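Local coordinates for galactose-binding-like protein (Bacteroides thetaiotaomicron, PDB 7M1B) that is a SusE-like protein of the Bacteroides glycan-uptake systems that probably binds sugar, from a family with a potential degradative capacity, at residues G234-N239 / T272-S277; E118-P121 / I126-H129; A216-M221 / Y354-I359. All blocks are in the same frame, centred on the assembly; numbering follows the deposited sequence.

Contacts 1 and 3 belong to one domain and reach neighbouring strands of the same sheet, 256-274 and 352-362. Contact 1 is nested within the chain loop that contact 3 closes, and their nearest atoms lie about 5 Å apart. Contact 2 sits on the opposite side of the chain's centre, in a separate sandwich, with centres 35 Å from contact 1 and 31 Å from contact 3. Contact 3 is buried and rests on charge, one arginine reaching a loop. Contact 1 is partly buried and combines crossed aromatic rings with a serine hydroxyl between carbonyls. Contact 2 is backbone pairing, with an apolar inner face and a polar outer one.

Contact 1: residues G234-N239 / T272-S277; sequences GDHGLN and TSWQRS. With EDO (1,2-ethanediol), chain B.
Leu238 and Ser277 bring the two backbones nearest, with their CA atoms 5.7 Å apart, and the touching parts run at 48° to each other. The contact lies in the galactose-binding-like domain, a beta-sandwich of the jelly-roll type. It joins the loop before strand 244-245 to the end of strand 256-274 and the turn that follows.

Ser277 makes the polar half. Its OG is 2.9 Å from Gly237 O and equally 2.9 Å from Leu238 O. The hydroxyl has a single proton to offer these two successive carbonyls. With chi1 at 60°, OG sits between the backbone N and the carbonyl carbon, within reach of both loop carbonyls. Gln372 NE2 adds a weak hydrogen bond to the same oxygen. Gly237 lies on the loop at backbone angles that suit a residue with no side chain.

His236 and Trp274 make the aromatic half. The His236 ring comes over one face of the indole, above its rim, and CD2 does the touching, 3.6 Å from Trp274 CE2. The two rings meet obliquely, with their planes 54° apart. The opposite face of the indole is met by the CG2 methyl of Thr272. Trp375 meets both rings edge-to-face and so completes an aromatic cluster. The imidazole is also held from within its own loop: His236 ND1 donates to Gly234 O at 2.9 Å. That carbonyl oxygen lies in the ring plane, although the donor stands above the carbonyl plane.

Arg276 points away from the loop, and its NH2 donates to Ala286 O. At the guanidinium edge sits an ethanediol, probably from the crystallisation liquor. Arg276 NH1 donates to the ethanediol O2 at 2.9 Å.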
loop_
_atom_site.group_PDB
_atom_site.type_symbol
_atom_site.label_atom_id
_atom_site.label_comp_id
_atom_site.label_asym_id
_atom_site.label_seq_id
_atom_site.Cartn_x
_atom_site.Cartn_y
_atom_site.Cartn_z
ATOM N N GLY A 234 -19.544 2.503 -0.732
ATOM C CA GLY A 234 -19.599 3.577 -1.722
ATOM C C GLY A 234 -19.986 4.930 -1.123
ATOM O O GLY A 234 -19.854 5.930 -1.816
ATOM N N ASP A 235 -20.464 4.997 0.132
ATOM C CA ASP A 235 -21.003 6.255 0.681
ATOM C C ASP A 235 -19.819 7.035 1.265
ATOM O O ASP A 235 -19.203 6.646 2.251
ATOM C CB ASP A 235 -22.030 5.961 1.786
ATOM C CG ASP A 235 -22.739 7.183 2.434
ATOM O OD1 ASP A 235 -22.496 8.394 2.070
ATOM O OD2 ASP A 235 -23.588 6.942 3.339
ATOM N N HIS A 236 -19.523 8.189 0.664
ATOM C CA HIS A 236 -18.407 8.993 1.157
ATOM C C HIS A 236 -18.652 10.461 0.757
ATOM O O HIS A 236 -19.634 10.754 0.058
ATOM C CB HIS A 236 -17.108 8.463 0.556
ATOM C CG HIS A 236 -16.999 8.708 -0.929
ATOM N ND1 HIS A 236 -17.835 7.983 -1.840
ATOM C CD2 HIS A 236 -16.388 9.663 -1.658
ATOM C CE1 HIS A 236 -17.592 8.442 -3.091
ATOM N NE2 HIS A 236 -16.682 9.436 -2.988
ATOM N N GLY A 237 -17.836 11.363 1.336
ATOM C CA GLY A 237 -17.805 12.769 0.983
ATOM C C GLY A 237 -18.155 13.640 2.189
ATOM O O GLY A 237 -18.490 13.149 3.313
ATOM N N LEU A 238 -18.094 14.940 1.966
ATOM C CA LEU A 238 -18.172 15.949 3.028
ATOM C C LEU A 238 -19.418 15.784 3.851
ATOM O O LEU A 238 -19.361 15.766 5.105
ATOM C CB LEU A 238 -18.135 17.338 2.405
ATOM C CG LEU A 238 -18.152 18.472 3.422
ATOM C CD1 LEU A 238 -16.871 18.462 4.318
ATOM C CD2 LEU A 238 -18.238 19.834 2.662
ATOM N N ASN A 239 -20.565 15.615 3.173
ATOM C CA ASN A 239 -21.859 15.596 3.818
ATOM C C ASN A 239 -22.326 14.189 4.239
ATOM O O ASN A 239 -23.485 13.988 4.561
ATOM C CB ASN A 239 -22.911 16.358 3.021
ATOM C CG ASN A 239 -22.782 17.853 3.153
ATOM O OD1 ASN A 239 -22.099 18.328 4.074
ATOM N ND2 ASN A 239 -23.383 18.589 2.223
ATOM N N THR A 272 -7.248 4.892 -1.641
ATOM C CA THR A 272 -7.747 6.206 -1.251
ATOM C C THR A 272 -8.510 6.020 0.067
ATOM O O THR A 272 -9.266 5.035 0.226
ATOM C CB THR A 272 -8.719 6.838 -2.256
ATOM O OG1 THR A 272 -8.032 6.784 -3.506
ATOM C CG2 THR A 272 -9.091 8.263 -1.924
ATOM N N SER A 273 -8.273 6.929 1.042
ATOM C CA SER A 273 -8.839 6.803 2.397
ATOM C C SER A 273 -9.624 8.083 2.682
ATOM O O SER A 273 -9.170 9.208 2.380
ATOM C CB SER A 273 -7.663 6.729 3.407
ATOM O OG SER A 273 -8.217 6.619 4.692
ATOM N N TRP A 274 -10.883 7.921 3.146
ATOM C CA TRP A 274 -11.652 9.055 3.629
ATOM C C TRP A 274 -11.934 8.975 5.112
ATOM O O TRP A 274 -12.321 7.919 5.593
ATOM C CB TRP A 274 -13.033 9.117 2.950
ATOM C CG TRP A 274 -12.947 9.547 1.510
ATOM C CD1 TRP A 274 -13.229 10.801 1.050
ATOM C CD2 TRP A 274 -12.753 8.709 0.362
ATOM N NE1 TRP A 274 -13.227 10.812 -0.327
ATOM C CE2 TRP A 274 -12.930 9.540 -0.772
ATOM C CE3 TRP A 274 -12.399 7.360 0.166
ATOM C CZ2 TRP A 274 -12.753 9.064 -2.091
ATOM C CZ3 TRP A 274 -12.298 6.882 -1.139
ATOM C CH2 TRP A 274 -12.453 7.724 -2.246
ATOM N N GLN A 275 -11.729 10.128 5.798
ATOM C CA GLN A 275 -12.076 10.257 7.202
ATOM C C GLN A 275 -13.602 10.458 7.355
ATOM O O GLN A 275 -14.267 10.996 6.458
ATOM C CB GLN A 275 -11.434 11.527 7.800
ATOM C CG GLN A 275 -9.899 11.400 7.891
ATOM C CD GLN A 275 -9.331 12.749 8.272
ATOM O OE1 GLN A 275 -9.817 13.424 9.184
ATOM N NE2 GLN A 275 -8.269 13.125 7.572
ATOM N N ARG A 276 -14.127 10.094 8.550
ATOM C CA ARG A 276 -15.550 10.381 8.833
ATOM C C ARG A 276 -15.637 11.914 8.931
ATOM O O ARG A 276 -14.753 12.617 9.447
ATOM C CB ARG A 276 -15.907 9.731 10.201
ATOM C CG ARG A 276 -17.277 10.150 10.739
ATOM C CD ARG A 276 -17.191 11.357 11.659
ATOM N NE ARG A 276 -16.424 11.022 12.897
ATOM C CZ ARG A 276 -17.004 10.578 14.040
ATOM N NH1 ARG A 276 -18.354 10.493 14.144
ATOM N NH2 ARG A 276 -16.217 10.238 15.018
ATOM N N SER A 277 -16.768 12.469 8.449
ATOM C CA SER A 277 -16.853 13.890 8.167
ATOM C C SER A 277 -18.062 14.534 8.834
ATOM O O SER A 277 -17.878 15.467 9.619
ATOM C CB SER A 277 -16.854 14.081 6.673
ATOM O OG SER A 277 -18.006 13.367 6.158
HETATM C C1 EDO B . -22.137 8.799 15.648
HETATM O O1 EDO B . -22.105 10.177 15.293
HETATM C C2 EDO B . -20.752 8.267 15.757
HETATM O O2 EDO B . -19.728 9.154 16.305
#

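Contact 2: residues E118-P121 / I126-H129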
loop_
_atom_site.group_PDB
_atom_site.type_symbol
_atom_site.label_atom_id
_atom_site.label_comp_id
_atom_site.label_asym_id
_atom_site.label_seq_id
_atom_site.Cartn_x
_atom_site.Cartn_y
_atom_site.Cartn_z
ATOM N N GLU A 118 15.106 -11.662 -12.432
ATOM C CA GLU A 118 13.693 -11.792 -12.702
ATOM C C GLU A 118 13.152 -10.408 -13.040
ATOM O O GLU A 118 13.564 -9.424 -12.416
ATOM C CB GLU A 118 12.907 -12.516 -11.582
ATOM C CG GLU A 118 11.478 -12.856 -11.925
ATOM C CD GLU A 118 10.760 -13.762 -10.944
ATOM O OE1 GLU A 118 11.432 -14.542 -10.227
ATOM O OE2 GLU A 118 9.519 -13.717 -10.934
ATOM N N VAL A 119 12.305 -10.322 -14.067
ATOM C CA VAL A 119 11.722 -9.055 -14.459
ATOM C C VAL A 119 10.210 -9.269 -14.560
ATOM O O VAL A 119 9.708 -10.144 -15.307
ATOM C CB VAL A 119 12.303 -8.585 -15.800
ATOM C CG1 VAL A 119 11.882 -7.169 -16.178
ATOM C CG2 VAL A 119 13.840 -8.690 -15.833
ATOM N N ASN A 120 9.472 -8.514 -13.742
ATOM C CA ASN A 120 8.021 -8.701 -13.707
ATOM C C ASN A 120 7.329 -7.386 -14.034
ATOM O O ASN A 120 7.850 -6.297 -13.758
ATOM C CB ASN A 120 7.530 -9.064 -12.301
ATOM C CG ASN A 120 8.274 -10.227 -11.687
ATOM O OD1 ASN A 120 8.674 -10.155 -10.525
ATOM N ND2 ASN A 120 8.361 -11.317 -12.418
ATOM N N PRO A 121 6.082 -7.419 -14.562
ATOM C CA PRO A 121 5.349 -6.172 -14.739
ATOM C C PRO A 121 5.054 -5.531 -13.382
ATOM O O PRO A 121 4.853 -6.220 -12.371
ATOM C CB PRO A 121 4.022 -6.619 -15.367
ATOM C CG PRO A 121 4.201 -8.042 -15.803
ATOM C CD PRO A 121 5.368 -8.624 -15.010
ATOM N N ILE A 126 8.230 -1.897 -15.139
ATOM C CA ILE A 126 8.721 -3.211 -14.783
ATOM C C ILE A 126 9.445 -3.120 -13.440
ATOM O O ILE A 126 9.926 -2.046 -13.036
ATOM C CB ILE A 126 9.629 -3.783 -15.891
ATOM C CG1 ILE A 126 10.749 -2.787 -16.206
ATOM C CG2 ILE A 126 8.799 -4.156 -17.116
ATOM C CD1 ILE A 126 11.886 -3.409 -17.065
ATOM N N TYR A 127 9.458 -4.262 -12.772
ATOM C CA TYR A 127 10.203 -4.437 -11.538
ATOM C C TYR A 127 11.321 -5.436 -11.806
ATOM O O TYR A 127 11.041 -6.553 -12.237
ATOM C CB TYR A 127 9.274 -4.894 -10.410
ATOM C CG TYR A 127 9.938 -5.250 -9.112
ATOM C CD1 TYR A 127 10.570 -4.267 -8.352
ATOM C CD2 TYR A 127 9.952 -6.567 -8.655
ATOM C CE1 TYR A 127 11.178 -4.582 -7.154
ATOM C CE2 TYR A 127 10.584 -6.893 -7.458
ATOM C CZ TYR A 127 11.191 -5.893 -6.706
ATOM O OH TYR A 127 11.886 -6.154 -5.537
ATOM N N ILE A 128 12.553 -5.031 -11.522
ATOM C CA ILE A 128 13.727 -5.880 -11.783
ATOM C C ILE A 128 14.308 -6.345 -10.459
ATOM O O ILE A 128 14.552 -5.508 -9.592
ATOM C CB ILE A 128 14.769 -5.099 -12.590
ATOM C CG1 ILE A 128 14.228 -4.779 -13.982
ATOM C CG2 ILE A 128 16.051 -5.925 -12.699
ATOM C CD1 ILE A 128 15.039 -3.775 -14.757
ATOM N N HIS A 129 14.483 -7.660 -10.284
ATOM C CA HIS A 129 15.055 -8.175 -9.047
ATOM C C HIS A 129 16.104 -9.242 -9.346
ATOM O O HIS A 129 15.984 -10.019 -10.292
ATOM C CB HIS A 129 14.018 -8.607 -7.999
ATOM C CG HIS A 129 12.930 -9.490 -8.492
ATOM N ND1 HIS A 129 12.725 -10.766 -7.991
ATOM C CD2 HIS A 129 11.965 -9.269 -9.414
ATOM C CE1 HIS A 129 11.662 -11.296 -8.589
ATOM N NE2 HIS A 129 11.193 -10.396 -9.478
#
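A beta hairpin pairs strand 118-122 with strand 125-131, and Glu118 to Pro121 face Ile126 to His129 in antiparallel order. Two hydrogen-bonded pairs join the backbones. Glu118 N donates to His129 O at 2.8 Å, and His129 N returns a bond to Glu118 O. Asn120 and Tyr127 exchange the same two bonds. Val119 with Ile128, and Pro121 with Ile126, are the non-hydrogen-bonded pairs between and beyond them. There the strands come closer, and Val119 CA lies 3.4 Å from Tyr127 O in a CA-H...O contact.

Val119 and Ile128 lie side by side, with CG1 of Val119 4.0 Å from CG1 of Ile128. The same CG1 of Val119 meets CD1 of Ile126 at 3.9 Å. This apolar face turns inward. The hairpin gives two of the three strands of one sheet of a beta sandwich, whose three-on-four strand order resembles that of a fibronectin type III domain. Strand 163-168 follows in the same sheet. Val119 packs on Tyr193, Thr195 and Leu197 of the other sheet, and Ile128 on Val180.

The other face carries Glu118, Asn120, Tyr127 and His129. The His129 chi1 of 49° leans the imidazole over to the partner strand. Glu118 CB lies over one ring face, 3.7 Å from the centroid of the His129 ring, in a CH-pi contact. The extended glutamate then runs alongside the ring to its carboxylate, a charge that may favour the protonated imidazole. His129 NE2 donates to Asn120 OD1 at 2.7 Å. This bond is bent, 149° at the hydrogen, and its donor stands above the amide carbonyl plane. The other end of that amide, Asn120 ND2, donates to Glu118 OE2 at 3.1 Å, nearly straight at 170° and on the anti lone pair of the oxygen.

Contact 3: residues A216-M221 / Y354-I359; sequences ANDIKM and YIRFKI
Asp218 and Arg356 form the salt bridge that links the loop after strand 211-212 to strand 352-362. The backbones stay well apart, with 9.3 Å between the CA atoms of Asp218 and Arg356, and the arginine spans the gap. Its chain is extended from CG to NE. Arg356 NH2 lies 2.9 Å from Asp218 OD1 and meets that oxygen nearly along its C-O axis. The carboxylate and guanidinium planes are 59° apart, and the oxygen is tilted from the guanidinium plane.

A second, weak hydrogen bond uses the same nitrogen: Arg356 NH2 donates to Asn217 OD1 at 3.0 Å, with an angle of 124°. The stronger partner of Asn217 OD1 is Trp257 NE1. Thr259 OG1 bonds to both Asp218 OD2 and Arg356 NE, and Arg356 NH1 donates to Gly305 O. All three nitrogens of the guanidinium therefore have partners, which should fix its rotation.

The contact is buried beside the main sheet of the galactose-binding-like domain. Strand 352-362 runs there between strands 256-274 and 292-297. Trp307 adds a cation-pi contact with the arginine, and Trp257 and Thr259 of strand 256-274 touch both Asp218 and Arg356.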
loop_
_atom_site.group_PDB
_atom_site.type_symbol
_atom_site.label_atom_id
_atom_site.label_comp_id
_atom_site.label_asym_id
_atom_site.label_seq_id
_atom_site.Cartn_x
_atom_site.Cartn_y
_atom_site.Cartn_z
ATOM N N ALA A 216 -8.778 -12.695 16.355
ATOM C CA ALA A 216 -9.047 -12.579 17.791
ATOM C C ALA A 216 -8.417 -11.371 18.509
ATOM O O ALA A 216 -8.887 -10.974 19.596
ATOM C CB ALA A 216 -8.718 -13.891 18.482
ATOM N N ASN A 217 -7.289 -10.884 18.001
ATOM C CA ASN A 217 -6.644 -9.741 18.612
ATOM C C ASN A 217 -6.842 -8.439 17.804
ATOM O O ASN A 217 -6.158 -7.417 18.092
ATOM C CB ASN A 217 -5.148 -10.029 18.717
ATOM C CG ASN A 217 -4.456 -10.254 17.386
ATOM O OD1 ASN A 217 -5.000 -9.999 16.322
ATOM N ND2 ASN A 217 -3.180 -10.618 17.402
ATOM N N ASP A 218 -7.954 -8.378 17.045
ATOM C CA ASP A 218 -8.231 -7.160 16.295
ATOM C C ASP A 218 -9.155 -6.259 17.126
ATOM O O ASP A 218 -9.847 -6.703 18.067
ATOM C CB ASP A 218 -9.110 -7.492 15.082
ATOM C CG ASP A 218 -8.405 -8.184 13.944
ATOM O OD1 ASP A 218 -7.149 -8.370 13.998
ATOM O OD2 ASP A 218 -9.051 -8.559 12.998
ATOM N N ILE A 219 -9.080 -4.932 16.892
ATOM C CA ILE A 219 -10.120 -4.041 17.433
ATOM C C ILE A 219 -11.412 -4.319 16.688
ATOM O O ILE A 219 -11.398 -4.560 15.468
ATOM C CB ILE A 219 -9.764 -2.527 17.383
ATOM C CG1 ILE A 219 -9.445 -2.037 15.961
ATOM C CG2 ILE A 219 -8.579 -2.233 18.330
ATOM C CD1 ILE A 219 -9.274 -0.525 15.828
ATOM N N LYS A 220 -12.504 -4.086 17.399
ATOM C CA LYS A 220 -13.852 -4.195 16.869
ATOM C C LYS A 220 -14.219 -2.862 16.194
ATOM O O LYS A 220 -13.894 -1.770 16.727
ATOM C CB LYS A 220 -14.837 -4.524 17.987
ATOM C CG LYS A 220 -14.782 -5.936 18.560
ATOM C CD LYS A 220 -15.855 -6.179 19.632
ATOM C CE LYS A 220 -15.750 -7.521 20.306
ATOM N NZ LYS A 220 -16.604 -7.618 21.527
ATOM N N MET A 221 -14.984 -2.962 15.074
ATOM C CA MET A 221 -15.301 -1.757 14.306
ATOM C C MET A 221 -16.825 -1.693 14.071
ATOM O O MET A 221 -17.253 -1.196 13.028
ATOM C CB MET A 221 -14.498 -1.687 12.995
ATOM C CG MET A 221 -12.957 -1.414 13.268
ATOM S SD MET A 221 -12.723 0.238 13.939
ATOM C CE MET A 221 -12.912 1.202 12.460
ATOM N N TYR A 354 -5.960 -10.703 1.973
ATOM C CA TYR A 354 -6.331 -10.239 3.290
ATOM C C TYR A 354 -5.522 -9.024 3.651
ATOM O O TYR A 354 -4.312 -9.013 3.409
ATOM C CB TYR A 354 -6.257 -11.360 4.333
ATOM C CG TYR A 354 -7.023 -12.595 3.965
ATOM C CD1 TYR A 354 -8.419 -12.673 4.193
ATOM C CD2 TYR A 354 -6.444 -13.598 3.190
ATOM C CE1 TYR A 354 -9.151 -13.789 3.796
ATOM C CE2 TYR A 354 -7.185 -14.671 2.688
ATOM C CZ TYR A 354 -8.548 -14.742 2.967
ATOM O OH TYR A 354 -9.280 -15.834 2.550
ATOM N N ILE A 355 -6.140 -8.038 4.304
ATOM C CA ILE A 355 -5.490 -6.753 4.565
ATOM C C ILE A 355 -5.630 -6.404 6.041
ATOM O O ILE A 355 -6.709 -6.498 6.584
ATOM C CB ILE A 355 -6.067 -5.613 3.665
ATOM C CG1 ILE A 355 -5.984 -5.896 2.153
ATOM C CG2 ILE A 355 -5.475 -4.270 3.997
ATOM C CD1 ILE A 355 -4.542 -5.986 1.696
ATOM N N ARG A 356 -4.558 -5.848 6.622
ATOM C CA ARG A 356 -4.655 -5.240 7.944
ATOM C C ARG A 356 -4.200 -3.789 7.888
ATOM O O ARG A 356 -3.204 -3.448 7.197
ATOM C CB ARG A 356 -3.771 -5.980 8.941
ATOM C CG ARG A 356 -4.460 -7.172 9.589
ATOM C CD ARG A 356 -3.547 -7.963 10.480
ATOM N NE ARG A 356 -4.420 -8.653 11.430
ATOM C CZ ARG A 356 -3.978 -9.323 12.486
ATOM N NH1 ARG A 356 -2.643 -9.578 12.617
ATOM N NH2 ARG A 356 -4.771 -9.849 13.379
ATOM N N PHE A 357 -4.902 -2.938 8.655
ATOM C CA PHE A 357 -4.416 -1.607 8.978
ATOM C C PHE A 357 -3.926 -1.635 10.414
ATOM O O PHE A 357 -4.653 -1.955 11.326
ATOM C CB PHE A 357 -5.556 -0.584 8.837
ATOM C CG PHE A 357 -5.733 -0.069 7.434
ATOM C CD1 PHE A 357 -5.893 -0.963 6.391
ATOM C CD2 PHE A 357 -5.919 1.277 7.181
ATOM C CE1 PHE A 357 -6.036 -0.498 5.076
ATOM C CE2 PHE A 357 -6.028 1.768 5.875
ATOM C CZ PHE A 357 -6.135 0.860 4.837
ATOM N N LYS A 358 -2.581 -1.444 10.556
ATOM C CA LYS A 358 -1.970 -1.347 11.865
ATOM C C LYS A 358 -1.856 0.132 12.190
ATOM O O LYS A 358 -1.040 0.864 11.590
ATOM C CB LYS A 358 -0.583 -2.011 11.825
ATOM C CG LYS A 358 0.109 -2.051 13.192
ATOM C CD LYS A 358 1.534 -2.721 13.071
ATOM C CE LYS A 358 2.119 -3.250 14.489
ATOM N NZ LYS A 358 3.419 -4.063 14.299
ATOM N N ILE A 359 -2.708 0.577 13.119
ATOM C CA ILE A 359 -2.822 2.005 13.389
ATOM C C ILE A 359 -1.762 2.344 14.442
ATOM O O ILE A 359 -1.815 1.785 15.551
ATOM C CB ILE A 359 -4.242 2.379 13.865
ATOM C CG1 ILE A 359 -5.357 1.881 12.925
ATOM C CG2 ILE A 359 -4.317 3.904 14.109
ATOM C CD1 ILE A 359 -5.187 2.393 11.525
#